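Local atomic coordinates of DinB-like Protein (Bacillus cereus ATCC 10987, PDB entry 3DI5), a protein that binds a divalent metal ion, nickel in this crystal, through three histidines in a helical bundle of the DinB family, its wider role not being established. Residues K22-L27 and R45-I50; G39-G44 and T69-V74. All coordinates share one frame; numbering follows the deposited sequence.

Interaction 1 (K22-L27 and R45-I50); sequences KMLDVL and RVAWHI. With NI (nickel (II) ion), chain B.
In the four-helix bundle of the DinB family, L24, in the last turn of helix 6-26, and L27, just past its end, close on A47 of helix 43-58. The contact is small and wholly apolar. The methyl CB of A47 is the shared target: L24 reaches it with CD2 at 3.8 Å, and CD2 of L27 comes to 4.1 Å from the same CB. L24 holds CG anti to its carbonyl carbon (chi1 -75°), which carries the isobutyl group across to the neighbouring helix. With so short a side chain at A47, the backbones can come near, L24 CA and A47 CA being 7.4 Å apart. Other helices complete the buried setting: Y85 and I81 of helix 78-99 lie against L24 and A47 respectively, while M140 of helix 118-142 packs on L27. Helix 43-58 thus serves both the hydrophobic core and the metal site: two residues after A47, H49 directs its ring to the nickel ion, CG standing anti to the backbone N (chi1 180°). H128 and H132 of helix 118-142 supply the other protein ligands, and three waters bring the number of donors to six. Nickel lies 2.3 Å beyond H49 NE2, nearly equidistant from the flanking carbons, 3.2 Å from H49 CD2 and 3.3 Å from H49 CE1, with water 3 in the ring plane at its edge.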
loop_
_atom_site.group_PDB
_atom_site.type_symbol
_atom_site.label_atom_id
_atom_site.label_comp_id
_atom_site.label_asym_id
_atom_site.label_seq_id
_atom_site.Cartn_x
_atom_site.Cartn_y
_atom_site.Cartn_z
ATOM N N LYS A 22 -8.492 -7.179 -2.835
ATOM C CA LYS A 22 -8.986 -8.466 -3.349
ATOM C C LYS A 22 -7.932 -9.562 -3.203
ATOM O O LYS A 22 -8.244 -10.691 -2.833
ATOM C CB LYS A 22 -9.373 -8.371 -4.829
ATOM C CG LYS A 22 -10.666 -7.631 -5.127
ATOM C CD LYS A 22 -11.073 -7.733 -6.624
ATOM C CE LYS A 22 -9.892 -7.373 -7.554
ATOM N NZ LYS A 22 -10.326 -7.141 -8.955
HETATM N N MSE A 23 -6.683 -9.220 -3.522
HETATM C CA MSE A 23 -5.592 -10.156 -3.368
HETATM C C MSE A 23 -5.330 -10.497 -1.899
HETATM O O MSE A 23 -5.259 -11.671 -1.530
HETATM C CB MSE A 23 -4.360 -9.632 -4.077
HETATM C CG MSE A 23 -4.555 -9.685 -5.569
HETATM SE SE MSE A 23 -2.929 -9.195 -6.308
HETATM C CE MSE A 23 -3.514 -8.672 -8.088
ATOM N N LEU A 24 -5.266 -9.481 -1.059
ATOM C CA LEU A 24 -5.097 -9.668 0.384
ATOM C C LEU A 24 -6.186 -10.516 0.962
ATOM O O LEU A 24 -5.932 -11.288 1.870
ATOM C CB LEU A 24 -5.039 -8.310 1.125
ATOM C CG LEU A 24 -3.710 -7.544 0.978
ATOM C CD1 LEU A 24 -3.742 -6.228 1.725
ATOM C CD2 LEU A 24 -2.551 -8.373 1.473
ATOM N N ASP A 25 -7.402 -10.380 0.432
ATOM C CA ASP A 25 -8.563 -11.123 0.940
ATOM C C ASP A 25 -8.491 -12.625 0.633
ATOM O O ASP A 25 -9.143 -13.418 1.303
ATOM C CB ASP A 25 -9.886 -10.528 0.397
ATOM C CG ASP A 25 -10.283 -9.205 1.083
ATOM O OD1 ASP A 25 -9.690 -8.850 2.125
ATOM O OD2 ASP A 25 -11.203 -8.514 0.581
ATOM N N VAL A 26 -7.696 -13.009 -0.363
ATOM C CA VAL A 26 -7.555 -14.423 -0.755
ATOM C C VAL A 26 -6.480 -15.170 0.051
ATOM O O VAL A 26 -6.433 -16.400 0.050
ATOM C CB VAL A 26 -7.190 -14.521 -2.252
ATOM C CG1 VAL A 26 -6.920 -15.954 -2.657
ATOM C CG2 VAL A 26 -8.305 -13.924 -3.100
ATOM N N LEU A 27 -5.613 -14.421 0.729
ATOM C CA LEU A 27 -4.441 -15.008 1.388
ATOM C C LEU A 27 -4.920 -15.838 2.569
ATOM O O LEU A 27 -5.922 -15.511 3.216
ATOM C CB LEU A 27 -3.429 -13.915 1.820
ATOM C CG LEU A 27 -2.272 -13.528 0.870
ATOM C CD1 LEU A 27 -2.629 -13.438 -0.598
ATOM C CD2 LEU A 27 -1.625 -12.211 1.322
ATOM N N ARG A 45 5.475 -11.152 4.581
ATOM C CA ARG A 45 6.253 -9.912 4.718
ATOM C C ARG A 45 6.038 -8.946 3.554
ATOM O O ARG A 45 5.940 -7.754 3.767
ATOM C CB ARG A 45 7.751 -10.170 4.877
ATOM C CG ARG A 45 8.492 -8.865 5.206
ATOM C CD ARG A 45 9.616 -9.011 6.237
ATOM N NE ARG A 45 10.060 -7.699 6.722
ATOM C CZ ARG A 45 11.268 -7.440 7.217
ATOM N NH1 ARG A 45 12.208 -8.382 7.277
ATOM N NH2 ARG A 45 11.550 -6.214 7.638
ATOM N N VAL A 46 6.010 -9.455 2.321
ATOM C CA VAL A 46 5.600 -8.644 1.183
ATOM C C VAL A 46 4.269 -7.940 1.446
ATOM O O VAL A 46 4.172 -6.728 1.227
ATOM C CB VAL A 46 5.580 -9.449 -0.151
ATOM C CG1 VAL A 46 5.125 -8.539 -1.340
ATOM C CG2 VAL A 46 6.938 -10.026 -0.413
ATOM N N ALA A 47 3.282 -8.661 1.996
ATOM C CA ALA A 47 1.928 -8.127 2.199
ATOM C C ALA A 47 1.863 -7.083 3.327
ATOM O O ALA A 47 1.184 -6.058 3.221
ATOM C CB ALA A 47 0.953 -9.269 2.503
ATOM N N TRP A 48 2.526 -7.368 4.433
ATOM C CA TRP A 48 2.599 -6.397 5.513
ATOM C C TRP A 48 3.418 -5.143 5.120
ATOM O O TRP A 48 3.137 -4.065 5.575
ATOM C CB TRP A 48 3.169 -7.061 6.755
ATOM C CG TRP A 48 2.984 -6.315 8.022
ATOM C CD1 TRP A 48 3.958 -5.961 8.885
ATOM C CD2 TRP A 48 1.742 -5.880 8.606
ATOM N NE1 TRP A 48 3.413 -5.321 9.980
ATOM C CE2 TRP A 48 2.056 -5.251 9.824
ATOM C CE3 TRP A 48 0.399 -5.959 8.212
ATOM C CZ2 TRP A 48 1.085 -4.701 10.654
ATOM C CZ3 TRP A 48 -0.560 -5.416 9.023
ATOM C CH2 TRP A 48 -0.220 -4.789 10.241
ATOM N N HIS A 49 4.418 -5.298 4.257
ATOM C CA HIS A 49 5.201 -4.167 3.775
ATOM C C HIS A 49 4.296 -3.179 2.998
ATOM O O HIS A 49 4.441 -1.963 3.118
ATOM C CB HIS A 49 6.354 -4.705 2.902
ATOM C CG HIS A 49 7.249 -3.653 2.323
ATOM N ND1 HIS A 49 8.050 -2.846 3.099
ATOM C CD2 HIS A 49 7.554 -3.356 1.038
ATOM C CE1 HIS A 49 8.763 -2.054 2.316
ATOM N NE2 HIS A 49 8.479 -2.339 1.059
ATOM N N ILE A 50 3.339 -3.713 2.240
ATOM C CA ILE A 50 2.343 -2.908 1.488
ATOM C C ILE A 50 1.433 -2.136 2.422
ATOM O O ILE A 50 1.135 -0.939 2.230
ATOM C CB ILE A 50 1.487 -3.843 0.586
ATOM C CG1 ILE A 50 2.313 -4.265 -0.619
ATOM C CG2 ILE A 50 0.159 -3.157 0.076
ATOM C CD1 ILE A 50 1.834 -5.542 -1.267
HETATM NI NI NI B . 9.499 -1.585 -0.858
HETATM O O HOH W 1 11.326 -3.019 -0.242
HETATM O O HOH W 2 10.713 -0.765 -2.599
HETATM O O HOH W 3 10.518 0.092 0.457
#

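Interaction 2 (G39-G44 and T69-V74); sequences GHWTLG and TKDYPV
W41 and V74 make the two separate touches by which the loop after helix 43-58 returns to the start of that same helix. The first is aromatic to carboxylate: CH2, at the far end of the W41 indole, comes within 4.0 Å of D71 OD2. Ring and carboxylate planes are 79° apart, and the two side chains cross nearly at a right angle. No hydrogen bond joins them; the same OD2 takes its polar partner from H49. The second touch is van der Waals packing of a methyl on backbone. With CG1 anti to the backbone N (chi1 178°), V74 lays this branch 3.4 Å from the carbonyl O of G44, and V74 CG1 is also 3.6 Å from G44 C. Because G44 has no side chain, the methyl can settle directly against the first turn, joining loop to helix. Within the helix start itself, T42 occupies the N-cap position, and its OG1 makes a weak hydrogen bond to R45 N. The peptide before P73 is cis, just ahead of V74. D71, bonded to H49, and W41, which meets that metal ligand edge-to-face, belong to the second shell of this nickel site.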
loop_
_atom_site.group_PDB
_atom_site.type_symbol
_atom_site.label_atom_id
_atom_site.label_comp_id
_atom_site.label_asym_id
_atom_site.label_seq_id
_atom_site.Cartn_x
_atom_site.Cartn_y
_atom_site.Cartn_z
ATOM N N GLY A 39 16.282 -17.903 2.352
ATOM C CA GLY A 39 16.970 -16.733 2.892
ATOM C C GLY A 39 16.348 -15.416 2.483
ATOM O O GLY A 39 16.893 -14.357 2.780
ATOM N N HIS A 40 15.191 -15.478 1.823
ATOM C CA HIS A 40 14.516 -14.290 1.329
ATOM C C HIS A 40 13.167 -14.067 2.013
ATOM O O HIS A 40 12.696 -14.885 2.797
ATOM C CB HIS A 40 14.338 -14.388 -0.188
ATOM C CG HIS A 40 15.590 -14.119 -0.957
ATOM N ND1 HIS A 40 16.444 -15.119 -1.364
ATOM C CD2 HIS A 40 16.132 -12.956 -1.388
ATOM C CE1 HIS A 40 17.467 -14.585 -2.009
ATOM N NE2 HIS A 40 17.302 -13.273 -2.037
ATOM N N TRP A 41 12.546 -12.943 1.696
ATOM C CA TRP A 41 11.228 -12.600 2.219
ATOM C C TRP A 41 10.135 -13.611 1.884
ATOM O O TRP A 41 10.178 -14.272 0.851
ATOM C CB TRP A 41 10.781 -11.254 1.657
ATOM C CG TRP A 41 11.236 -10.071 2.420
ATOM C CD1 TRP A 41 12.286 -9.987 3.302
ATOM C CD2 TRP A 41 10.671 -8.767 2.337
ATOM N NE1 TRP A 41 12.397 -8.690 3.770
ATOM C CE2 TRP A 41 11.412 -7.928 3.197
ATOM C CE3 TRP A 41 9.608 -8.222 1.616
ATOM C CZ2 TRP A 41 11.109 -6.571 3.355
ATOM C CZ3 TRP A 41 9.313 -6.873 1.770
ATOM C CH2 TRP A 41 10.055 -6.067 2.635
ATOM N N THR A 42 9.167 -13.701 2.798
ATOM C CA THR A 42 7.952 -14.451 2.591
ATOM C C THR A 42 6.817 -13.555 2.070
ATOM O O THR A 42 6.894 -12.310 2.080
ATOM C CB THR A 42 7.465 -15.129 3.889
ATOM O OG1 THR A 42 7.051 -14.128 4.808
ATOM C CG2 THR A 42 8.561 -15.970 4.530
ATOM N N LEU A 43 5.765 -14.216 1.611
ATOM C CA LEU A 43 4.545 -13.545 1.139
ATOM C C LEU A 43 3.898 -12.684 2.209
ATOM O O LEU A 43 3.415 -11.589 1.914
ATOM C CB LEU A 43 3.566 -14.599 0.610
ATOM C CG LEU A 43 2.168 -14.200 0.126
ATOM C CD1 LEU A 43 2.184 -12.961 -0.749
ATOM C CD2 LEU A 43 1.538 -15.423 -0.596
ATOM N N GLY A 44 3.883 -13.196 3.438
ATOM C CA GLY A 44 3.419 -12.469 4.605
ATOM C C GLY A 44 4.156 -11.158 4.807
ATOM O O GLY A 44 3.524 -10.145 5.128
ATOM N N THR A 69 3.494 1.470 11.087
ATOM C CA THR A 69 4.584 1.859 10.183
ATOM C C THR A 69 5.785 0.882 10.171
ATOM O O THR A 69 6.640 0.950 9.280
ATOM C CB THR A 69 5.105 3.285 10.544
ATOM O OG1 THR A 69 5.546 3.307 11.906
ATOM C CG2 THR A 69 4.004 4.352 10.354
ATOM N N LYS A 70 5.859 -0.012 11.156
ATOM C CA LYS A 70 6.948 -1.002 11.242
ATOM C C LYS A 70 6.568 -2.318 10.558
ATOM O O LYS A 70 5.611 -2.979 10.954
ATOM C CB LYS A 70 7.302 -1.263 12.711
ATOM N N ASP A 71 7.329 -2.713 9.540
ATOM C CA ASP A 71 7.005 -3.926 8.787
ATOM C C ASP A 71 7.615 -5.203 9.390
ATOM O O ASP A 71 7.563 -6.262 8.771
ATOM C CB ASP A 71 7.302 -3.759 7.262
ATOM C CG ASP A 71 8.781 -3.762 6.924
ATOM O OD1 ASP A 71 9.610 -3.818 7.854
ATOM O OD2 ASP A 71 9.121 -3.692 5.721
ATOM N N TYR A 72 8.168 -5.092 10.600
ATOM C CA TYR A 72 8.646 -6.235 11.371
ATOM C C TYR A 72 8.292 -5.967 12.827
ATOM O O TYR A 72 8.481 -4.854 13.307
ATOM C CB TYR A 72 10.168 -6.442 11.224
ATOM C CG TYR A 72 10.665 -7.858 11.586
ATOM C CD1 TYR A 72 10.712 -8.879 10.616
ATOM C CD2 TYR A 72 11.091 -8.166 12.875
ATOM C CE1 TYR A 72 11.166 -10.175 10.935
ATOM C CE2 TYR A 72 11.554 -9.446 13.206
ATOM C CZ TYR A 72 11.593 -10.453 12.236
ATOM O OH TYR A 72 12.053 -11.732 12.572
ATOM N N PRO A 73 7.722 -6.960 13.527
ATOM C CA PRO A 73 7.408 -8.306 13.089
ATOM C C PRO A 73 6.171 -8.335 12.189
ATOM O O PRO A 73 5.421 -7.358 12.103
ATOM C CB PRO A 73 7.152 -9.040 14.409
ATOM C CG PRO A 73 6.575 -8.022 15.259
ATOM C CD PRO A 73 7.279 -6.743 14.915
ATOM N N VAL A 74 5.993 -9.450 11.503
ATOM C CA VAL A 74 4.902 -9.609 10.567
ATOM C C VAL A 74 3.766 -10.347 11.293
ATOM O O VAL A 74 4.015 -11.336 11.985
ATOM C CB VAL A 74 5.350 -10.427 9.348
ATOM C CG1 VAL A 74 4.185 -10.640 8.379
ATOM C CG2 VAL A 74 6.535 -9.757 8.664
#

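Helix 43-58 joins the two contacts, which use different residues of the helix that carries H49. Interaction 1 packs the helix into the bundle through A47, while interaction 2 brings loop 69-74 over its beginning; their centres lie about 11 Å apart. D71 provides the direct connection. Its OD2 is 3.0 Å from H49 ND1, a probable hydrogen bond that would fix the imidazole's rotation with NE2 turned to the nickel and could make that nitrogen a stronger donor. The other carboxylate oxygen, D71 OD1, forms a salt bridge with R45 NH2 at 3.1 Å. Thus one aspartate ties the loop to two residues of segment 45-50.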